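5' nucleotidase family protein (Staphylococcus aureus subsp. aureus, PDB 4Q7F) belongs to the 5'-nucleotidase family, pairing a metal-binding calcineurin-like phosphoesterase domain with a C-terminal nucleotidase domain. Local coordinates at residues Val54-Arg59 against Ser65-Asn70; Tyr97-Phe102 against Glu304-Leu309. One frame throughout, in Å; residues are numbered along the deposited sequence. Where two conformers were deposited one is given.

Interaction 1 of 2, residues Val54-Arg59 against Ser65-Asn70; sequences VIEQDR and SFKIDN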
ATOM      1  N   VAL A  54     -15.286 -18.248   1.784  1.00 18.97           N
ATOM      2  CA  VAL A  54     -14.364 -19.313   2.194  1.00 19.73           C
ATOM      3  C   VAL A  54     -14.316 -19.443   3.713  1.00 20.04           C
ATOM      4  O   VAL A  54     -14.252 -20.551   4.244  1.00 23.68           O
ATOM      5  CB  VAL A  54     -12.950 -19.053   1.646  1.00 20.86           C
ATOM      6  CG1 VAL A  54     -11.918 -19.930   2.344  1.00 22.09           C
ATOM      7  CG2 VAL A  54     -12.921 -19.294   0.143  1.00 22.31           C
ATOM      8  N   ILE A  55     -14.357 -18.313   4.414  1.00 19.31           N
ATOM      9  CA  ILE A  55     -14.330 -18.292   5.862  1.00 19.40           C
ATOM     10  C   ILE A  55     -15.637 -18.903   6.394  1.00 19.97           C
ATOM     11  O   ILE A  55     -15.628 -19.815   7.240  1.00 18.64           O
ATOM     12  CB  ILE A  55     -14.140 -16.855   6.382  1.00 19.03           C
ATOM     13  CG1 ILE A  55     -12.740 -16.352   6.015  1.00 18.95           C
ATOM     14  CG2 ILE A  55     -14.298 -16.773   7.888  1.00 19.22           C
ATOM     15  CD1 ILE A  55     -12.538 -14.895   6.301  1.00 19.45           C
ATOM     16  N   GLU A  56     -16.741 -18.402   5.866  1.00 20.43           N
ATOM     17  CA  GLU A  56     -18.061 -18.866   6.280  1.00 21.81           C
ATOM     18  C   GLU A  56     -18.203 -20.383   6.176  1.00 23.32           C
ATOM     19  O   GLU A  56     -18.623 -21.038   7.126  1.00 25.56           O
ATOM     20  CB  GLU A  56     -19.147 -18.124   5.491  1.00 22.69           C
ATOM     21  CG  GLU A  56     -19.291 -16.679   5.912  1.00 22.89           C
ATOM     22  CD  GLU A  56     -19.650 -16.539   7.383  1.00 24.76           C
ATOM     23  OE1 GLU A  56     -20.766 -16.928   7.753  1.00 25.31           O
ATOM     24  OE2 GLU A  56     -18.829 -16.009   8.162  1.00 25.65           O
ATOM     25  N   GLN A  57     -17.846 -20.960   5.030  1.00 23.51           N
ATOM     26  CA  GLN A  57     -17.907 -22.400   4.892  1.00 24.39           C
ATOM     27  C   GLN A  57     -16.965 -23.125   5.863  1.00 23.52           C
ATOM     28  O   GLN A  57     -17.366 -24.067   6.507  1.00 23.94           O
ATOM     29  CB  GLN A  57     -17.621 -22.840   3.451  1.00 25.77           C
ATOM     30  CG  GLN A  57     -18.698 -22.384   2.497  1.00 28.90           C
ATOM     31  CD  GLN A  57     -18.535 -22.913   1.099  1.00 33.62           C
ATOM     32  OE1 GLN A  57     -19.465 -23.493   0.540  1.00 41.25           O
ATOM     33  NE2 GLN A  57     -17.357 -22.723   0.521  1.00 36.63           N
ATOM     34  N   ASP A  58     -15.722 -22.676   5.964  1.00 22.33           N
ATOM     35  CA  ASP A  58     -14.724 -23.355   6.805  1.00 21.97           C
ATOM     36  C   ASP A  58     -14.885 -23.263   8.326  1.00 21.38           C
ATOM     37  O   ASP A  58     -14.414 -24.127   9.062  1.00 21.25           O
ATOM     38  CB  ASP A  58     -13.351 -22.738   6.522  1.00 21.73           C
ATOM     39  CG  ASP A  58     -12.211 -23.571   7.094  1.00 22.99           C
ATOM     40  OD1 ASP A  58     -11.907 -24.605   6.487  1.00 23.23           O
ATOM     41  OD2 ASP A  58     -11.584 -23.181   8.104  1.00 23.63           O
ATOM     42  N   ARG A  59     -15.480 -22.174   8.796  1.00 21.08           N
ATOM     43  CA  ARG A  59     -15.543 -21.895  10.220  1.00 21.38           C
ATOM     44  C   ARG A  59     -16.530 -22.772  10.982  1.00 22.60           C
ATOM     45  O   ARG A  59     -16.384 -22.949  12.196  1.00 21.70           O
ATOM     46  CB  ARG A  59     -15.875 -20.403  10.453  1.00 20.92           C
ATOM     47  CG  ARG A  59     -17.304 -20.033  10.100  1.00 21.48           C
ATOM     48  CD  ARG A  59     -17.555 -18.534  10.133  1.00 21.61           C
ATOM     49  NE  ARG A  59     -17.196 -17.916  11.412  1.00 21.97           N
ATOM     50  CZ  ARG A  59     -17.533 -16.681  11.773  1.00 22.63           C
ATOM     51  NH1 ARG A  59     -18.244 -15.892  10.959  1.00 21.79           N
ATOM     52  NH2 ARG A  59     -17.153 -16.231  12.968  1.00 22.95           N
ATOM     53  N   SER A  65     -15.346 -19.110  16.519  1.00 22.43           N
ATOM     54  CA  SER A  65     -14.385 -18.453  15.658  1.00 21.84           C
ATOM     55  C   SER A  65     -14.596 -16.963  15.596  1.00 22.08           C
ATOM     56  O   SER A  65     -15.724 -16.467  15.790  1.00 20.63           O
ATOM     57  CB  SER A  65     -14.511 -19.003  14.244  1.00 21.50           C
ATOM     58  OG  SER A  65     -15.752 -18.626  13.669  1.00 20.88           O
ATOM     59  N   PHE A  66     -13.495 -16.276  15.262  1.00 22.95           N
ATOM     60  CA  PHE A  66     -13.436 -14.840  15.120  1.00 24.07           C
ATOM     61  C   PHE A  66     -12.919 -14.466  13.724  1.00 22.51           C
ATOM     62  O   PHE A  66     -12.098 -15.180  13.126  1.00 21.50           O
ATOM     63  CB  PHE A  66     -12.552 -14.211  16.209  1.00 25.55           C
ATOM     64  CG  PHE A  66     -13.216 -14.143  17.544  1.00 27.93           C
ATOM     65  CD1 PHE A  66     -13.352 -15.279  18.323  1.00 28.04           C
ATOM     66  CD2 PHE A  66     -13.700 -12.930  18.031  1.00 29.23           C
ATOM     67  CE1 PHE A  66     -13.962 -15.215  19.558  1.00 29.80           C
ATOM     68  CE2 PHE A  66     -14.323 -12.866  19.261  1.00 31.19           C
ATOM     69  CZ  PHE A  66     -14.458 -14.012  20.029  1.00 30.57           C
ATOM     70  N   LYS A  67     -13.435 -13.344  13.237  1.00 21.85           N
ATOM     71  CA  LYS A  67     -13.150 -12.811  11.907  1.00 21.98           C
ATOM     72  C   LYS A  67     -12.573 -11.393  12.051  1.00 22.50           C
ATOM     73  O   LYS A  67     -13.169 -10.497  12.687  1.00 22.46           O
ATOM     74  CB  LYS A  67     -14.441 -12.909  11.084  1.00 24.09           C
ATOM     75  CG  LYS A  67     -14.368 -12.485   9.645  1.00 24.77           C
ATOM     76  CD  LYS A  67     -15.387 -13.220   8.758  1.00 28.39           C
ATOM     77  CE  LYS A  67     -16.833 -13.067   9.179  1.00 27.18           C
ATOM     78  NZ  LYS A  67     -17.763 -13.476   8.087  1.00 26.21           N
ATOM     79  N   ILE A  68     -11.399 -11.203  11.440  1.00 21.29           N
ATOM     80  CA  ILE A  68     -10.602  -9.994  11.571  1.00 21.02           C
ATOM     81  C   ILE A  68     -10.154  -9.382  10.255  1.00 19.20           C
ATOM     82  O   ILE A  68      -9.805 -10.102   9.327  1.00 20.01           O
ATOM     83  CB  ILE A  68      -9.295 -10.363  12.318  1.00 21.94           C
ATOM     84  CG1 ILE A  68      -9.631 -11.029  13.654  1.00 23.00           C
ATOM     85  CG2 ILE A  68      -8.365  -9.154  12.478  1.00 22.22           C
ATOM     86  CD1 ILE A  68      -8.468 -11.651  14.390  1.00 24.01           C
ATOM     87  N   ASP A  69     -10.253  -8.062  10.164  1.00 19.45           N
ATOM     88  CA  ASP A  69      -9.657  -7.299   9.043  1.00 19.39           C
ATOM     89  C   ASP A  69      -8.441  -6.574   9.607  1.00 19.03           C
ATOM     90  O   ASP A  69      -8.552  -5.807  10.563  1.00 19.83           O
ATOM     91  CB  ASP A  69     -10.608  -6.313   8.377  1.00 18.97           C
ATOM     92  CG  ASP A  69      -9.921  -5.565   7.226  1.00 18.63           C
ATOM     93  OD1 ASP A  69      -9.138  -4.650   7.544  1.00 19.63           O
ATOM     94  OD2 ASP A  69     -10.146  -5.906   6.026  1.00 17.16           O
ATOM     95  N   ASN A  70      -7.277  -6.780   9.009  1.00 19.34           N
ATOM     96  CA  ASN A  70      -6.044  -6.206   9.559  1.00 19.20           C
ATOM     97  C   ASN A  70      -5.504  -4.968   8.852  1.00 19.87           C
ATOM     98  O   ASN A  70      -4.259  -4.737   8.812  1.00 19.31           O
ATOM     99  CB  ASN A  70      -4.947  -7.289   9.659  1.00 19.69           C
ATOM    100  CG  ASN A  70      -3.750  -6.835  10.502  1.00 21.32           C
ATOM    101  OD1 ASN A  70      -3.919  -6.220  11.573  1.00 22.64           O
ATOM    102  ND2 ASN A  70      -2.541  -7.123  10.029  1.00 22.21           N
TER
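In the beta-alpha-beta crossover formed by strand 19-25, helix 48-59 and strand 65-69, Ile55, Glu56 and Arg59 reach from the last turns of the helix to Ser65 and Lys67 on the returning strand. The short helix and strand segments run nearly antiparallel, at 168°, as in a beta-alpha-beta unit. Arg59 bends at chi3 (-55°) and turns the edge of its guanidinium to Ser65: Arg59 NE and NH2 both donate to Ser65 OG, at 2.8 and 2.9 Å, with OG almost exactly in the guanidinium plane. A small hydroxyl suits this place, since one oxygen can take both N-H groups. The third nitrogen, Arg59 NH1, donates to the syn lone pair of Glu56 OE2 at 2.9 Å. Lys67 NZ approaches Glu56 OE2 at 2.7 Å from above the carboxylate plane, so one oxygen accepts from two cations and probably offsets their charge. Asn52 OD1 also takes a bond from NZ. Below its charged end, the aliphatic part of Lys67 lies against Ile55, with Lys67 CD 3.8 Å from Ile55 CG2. A helix laid antiparallel over the parallel strands that it joins is typical of the alpha/beta/beta/alpha sandwich of calcineurin-like phosphoesterases.

Interaction 2 of 2, residues Tyr97-Phe102 against Glu304-Leu309; sequences YNRMAF and EDDQHL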
ATOM      1  N   TYR A  97     -18.664  -4.819   4.620  1.00 20.01           N
ATOM      2  CA  TYR A  97     -18.062  -5.320   5.857  1.00 19.79           C
ATOM      3  C   TYR A  97     -19.115  -5.609   6.922  1.00 20.01           C
ATOM      4  O   TYR A  97     -19.055  -6.624   7.621  1.00 18.50           O
ATOM      5  CB  TYR A  97     -16.995  -4.376   6.398  1.00 20.06           C
ATOM      6  CG  TYR A  97     -15.653  -4.538   5.745  1.00 18.71           C
ATOM      7  CD1 TYR A  97     -15.331  -3.880   4.577  1.00 18.61           C
ATOM      8  CD2 TYR A  97     -14.706  -5.387   6.301  1.00 18.48           C
ATOM      9  CE1 TYR A  97     -14.084  -4.056   3.978  1.00 17.82           C
ATOM     10  CE2 TYR A  97     -13.482  -5.576   5.710  1.00 17.98           C
ATOM     11  CZ  TYR A  97     -13.173  -4.909   4.557  1.00 17.80           C
ATOM     12  OH  TYR A  97     -11.927  -5.124   4.011  1.00 17.81           O
ATOM     13  N   ASN A  98     -20.087  -4.712   7.030  1.00 20.37           N
ATOM     14  CA  ASN A  98     -21.107  -4.846   8.010  1.00 21.14           C
ATOM     15  C   ASN A  98     -21.956  -6.105   7.869  1.00 21.31           C
ATOM     16  O   ASN A  98     -22.296  -6.705   8.891  1.00 21.01           O
ATOM     17  CB  ASN A  98     -21.996  -3.580   8.079  1.00 22.42           C
ATOM     18  CG  ASN A  98     -21.362  -2.465   8.898  1.00 22.01           C
ATOM     19  OD1 ASN A  98     -20.317  -2.639   9.497  1.00 22.07           O
ATOM     20  ND2 ASN A  98     -22.007  -1.317   8.928  1.00 23.19           N
ATOM     21  N   ARG A  99     -22.295  -6.507   6.633  0.50 21.33           N
ATOM     22  CA  ARG A  99     -23.084  -7.732   6.416  0.50 22.40           C
ATOM     23  C   ARG A  99     -22.341  -8.962   6.879  0.50 21.35           C
ATOM     24  O   ARG A  99     -22.945  -9.916   7.336  0.50 21.08           O
ATOM     25  CB  ARG A  99     -23.342  -8.042   4.947  0.50 22.71           C
ATOM     26  CG  ARG A  99     -23.944  -6.979   4.088  0.50 23.93           C
ATOM     27  CD  ARG A  99     -24.517  -7.666   2.868  0.50 24.58           C
ATOM     28  NE  ARG A  99     -24.501  -6.790   1.719  0.50 25.48           N
ATOM     29  CZ  ARG A  99     -23.772  -7.010   0.639  0.50 24.89           C
ATOM     30  NH1 ARG A  99     -23.814  -6.137  -0.351  0.50 25.82           N
ATOM     31  NH2 ARG A  99     -23.041  -8.114   0.539  0.50 23.27           N
HETATM   32  N   MSE A 100     -21.022  -8.922   6.764  1.00 20.28           N
HETATM   33  CA  MSE A 100     -20.196 -10.105   7.054  1.00 20.15           C
HETATM   34  C   MSE A 100     -19.979 -10.427   8.508  1.00 20.40           C
HETATM   35  O   MSE A 100     -19.362 -11.441   8.841  1.00 20.87           O
HETATM   36  CB  MSE A 100     -18.853  -9.849   6.365  1.00 20.11           C
HETATM   37  CG  MSE A 100     -19.084  -9.864   4.859  1.00 20.62           C
HETATM   38 SE   MSE A 100     -17.382  -9.502   3.977  1.00 24.14          SE
HETATM   39  CE  MSE A 100     -18.170  -9.431   2.170  1.00 24.58           C
ATOM     40  N   ALA A 101     -20.418  -9.548   9.391  1.00 21.00           N
ATOM     41  CA  ALA A 101     -20.272  -9.772  10.834  1.00 21.94           C
ATOM     42  C   ALA A 101     -18.860 -10.076  11.322  1.00 22.37           C
ATOM     43  O   ALA A 101     -18.606 -11.128  11.901  1.00 23.87           O
ATOM     44  CB  ALA A 101     -21.257 -10.826  11.316  1.00 22.53           C
ATOM     45  N   PHE A 102     -17.937  -9.127  11.079  1.00 22.80           N
ATOM     46  CA  PHE A 102     -16.587  -9.213  11.605  1.00 22.70           C
ATOM     47  C   PHE A 102     -16.629  -8.892  13.095  1.00 23.41           C
ATOM     48  O   PHE A 102     -17.618  -8.346  13.604  1.00 24.35           O
ATOM     49  CB  PHE A 102     -15.655  -8.213  10.931  1.00 22.55           C
ATOM     50  CG  PHE A 102     -15.126  -8.662   9.618  1.00 23.53           C
ATOM     51  CD1 PHE A 102     -15.935  -8.663   8.491  1.00 25.38           C
ATOM     52  CD2 PHE A 102     -13.780  -9.016   9.484  1.00 22.62           C
ATOM     53  CE1 PHE A 102     -15.433  -9.064   7.262  1.00 24.71           C
ATOM     54  CE2 PHE A 102     -13.276  -9.408   8.277  1.00 22.10           C
ATOM     55  CZ  PHE A 102     -14.090  -9.428   7.155  1.00 23.68           C
ATOM     56  N   GLU A 304     -28.232  -9.921  -6.376  1.00 37.24           N
ATOM     57  CA  GLU A 304     -28.601  -8.939  -7.407  1.00 37.61           C
ATOM     58  C   GLU A 304     -28.114  -7.502  -7.178  1.00 34.07           C
ATOM     59  O   GLU A 304     -27.629  -6.872  -8.112  1.00 32.80           O
ATOM     60  CB  GLU A 304     -30.124  -8.924  -7.615  1.00 40.86           C
ATOM     61  CG  GLU A 304     -30.891  -8.502  -6.373  1.00 45.32           C
ATOM     62  CD  GLU A 304     -32.395  -8.391  -6.574  1.00 49.60           C
ATOM     63  OE1 GLU A 304     -32.880  -8.504  -7.730  1.00 52.31           O
ATOM     64  OE2 GLU A 304     -33.080  -8.171  -5.553  1.00 53.89           O
ATOM     65  N   ASP A 305     -28.246  -6.998  -5.949  1.00 32.68           N
ATOM     66  CA  ASP A 305     -27.872  -5.619  -5.631  1.00 31.49           C
ATOM     67  C   ASP A 305     -26.376  -5.452  -5.762  1.00 28.43           C
ATOM     68  O   ASP A 305     -25.929  -4.465  -6.305  1.00 27.88           O
ATOM     69  CB  ASP A 305     -28.334  -5.195  -4.242  1.00 32.64           C
ATOM     70  CG  ASP A 305     -29.851  -5.092  -4.133  1.00 36.10           C
ATOM     71  OD1 ASP A 305     -30.540  -4.975  -5.169  1.00 38.26           O
ATOM     72  OD2 ASP A 305     -30.346  -5.100  -3.001  1.00 37.52           O
ATOM     73  N   ASP A 306     -25.617  -6.420  -5.270  1.00 26.70           N
ATOM     74  CA  ASP A 306     -24.182  -6.385  -5.418  1.00 25.17           C
ATOM     75  C   ASP A 306     -23.793  -6.399  -6.904  1.00 24.67           C
ATOM     76  O   ASP A 306     -22.910  -5.669  -7.297  1.00 24.26           O
ATOM     77  CB  ASP A 306     -23.516  -7.540  -4.662  1.00 25.08           C
ATOM     78  CG  ASP A 306     -23.609  -7.392  -3.161  1.00 25.82           C
ATOM     79  OD1 ASP A 306     -24.203  -6.415  -2.664  1.00 26.67           O
ATOM     80  OD2 ASP A 306     -23.074  -8.254  -2.451  1.00 26.29           O
ATOM     81  N   GLN A 307     -24.418  -7.232  -7.728  0.60 25.83           N
ATOM     82  CA  GLN A 307     -24.075  -7.240  -9.155  0.60 26.44           C
ATOM     83  C   GLN A 307     -24.492  -5.915  -9.814  0.60 26.72           C
ATOM     84  O   GLN A 307     -23.813  -5.435 -10.718  0.60 25.38           O
ATOM     85  CB  GLN A 307     -24.662  -8.452  -9.892  0.60 28.25           C
ATOM     86  CG  GLN A 307     -24.015  -9.808  -9.561  0.60 28.27           C
ATOM     87  CD  GLN A 307     -22.614 -10.022 -10.146  0.60 28.20           C
ATOM     88  OE1 GLN A 307     -21.729  -9.164 -10.059  0.60 28.06           O
ATOM     89  NE2 GLN A 307     -22.399 -11.212 -10.711  0.60 28.78           N
ATOM     90  N   HIS A 308     -25.592  -5.314  -9.352  1.00 27.34           N
ATOM     91  CA  HIS A 308     -25.998  -4.028  -9.884  1.00 28.78           C
ATOM     92  C   HIS A 308     -24.919  -2.968  -9.597  1.00 27.86           C
ATOM     93  O   HIS A 308     -24.562  -2.203 -10.477  1.00 26.29           O
ATOM     94  CB  HIS A 308     -27.345  -3.611  -9.323  1.00 31.98           C
ATOM     95  CG  HIS A 308     -27.800  -2.282  -9.812  1.00 35.49           C
ATOM     96  ND1 HIS A 308     -27.969  -2.009 -11.152  1.00 38.16           N
ATOM     97  CD2 HIS A 308     -28.135  -1.150  -9.148  1.00 37.35           C
ATOM     98  CE1 HIS A 308     -28.385  -0.761 -11.295  1.00 39.92           C
ATOM     99  NE2 HIS A 308     -28.498  -0.220 -10.094  1.00 40.21           N
ATOM    100  N   LEU A 309     -24.371  -2.976  -8.379  1.00 27.61           N
ATOM    101  CA  LEU A 309     -23.295  -2.055  -8.012  1.00 26.88           C
ATOM    102  C   LEU A 309     -22.062  -2.296  -8.885  1.00 26.12           C
ATOM    103  O   LEU A 309     -21.468  -1.346  -9.386  1.00 26.71           O
ATOM    104  CB  LEU A 309     -22.960  -2.186  -6.525  1.00 26.68           C
ATOM    105  CG  LEU A 309     -21.768  -1.392  -5.968  1.00 26.05           C
ATOM    106  CD1 LEU A 309     -21.878   0.090  -6.286  1.00 26.88           C
ATOM    107  CD2 LEU A 309     -21.643  -1.607  -4.468  1.00 25.95           C
TER
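Arg99 and Asp306, the residues whose CA atoms are nearest between 97-102 and 304-309, stand with those atoms still 12.0 Å apart, so a long side chain has to cover most of the gap. Arginine suits the task: in the conformer given, one of two deposited, its chain is extended from CG to NE and brings the guanidinium out to meet the much shorter Asp306 coming from the opposite direction. Asp306 OD1 lies at the edge of the guanidinium, near its plane, and the guanidinium and carboxylate planes are 24° apart. The pairing is a salt bridge, though the 2.4 Å between Arg99 NH1 and Asp306 OD1 is doubtful and holds for this conformer. Arg99 NH2 donates to the syn lone pair of Asp306 OD2 at 3.0 Å, with OD2 tilted 26° from the guanidinium plane. Asp306 lies in the first turn of helix 304-317, where its own backbone N donates to Asp303 OD1. This helix follows strand 284-293, an outer strand of the sheet that also holds strand 65-69, and in this conformer the salt bridge joins it to helix 91-99. The two helices also meet through Phe96, which the side chains of Asp306 and Leu309, one turn apart, both touch. Beyond Arg99 the chain leaves helical geometry at Ala101, whose phi is positive (54°); alanine has no branch at CB to hinder it.

Overall arrangement
Interactions 1 and 2 have centres 16 Å apart and meet through strand 65-69. Lys67 NZ, already engaged by interaction 1, donates a hydrogen bond to Met100 O, 2.7 Å away, just beyond Arg99; Lys67 CG is 3.5 Å from Phe102 CD2, whose ring also makes a cation-pi contact with this lysine. Farther along the strand, Asp69 OD2 and Tyr97 OH, 2.8 Å apart, are probably hydrogen-bonded. The far end of segment 65-70, beyond the residues that touch helix 48-59, leads to the metal site: Asp72 binds both manganese and magnesium, while Asn70 O accepts from ND1 of His207, a magnesium ligand. None of the metal ligands or ligand-pocket residues belongs to the segments of interaction 2.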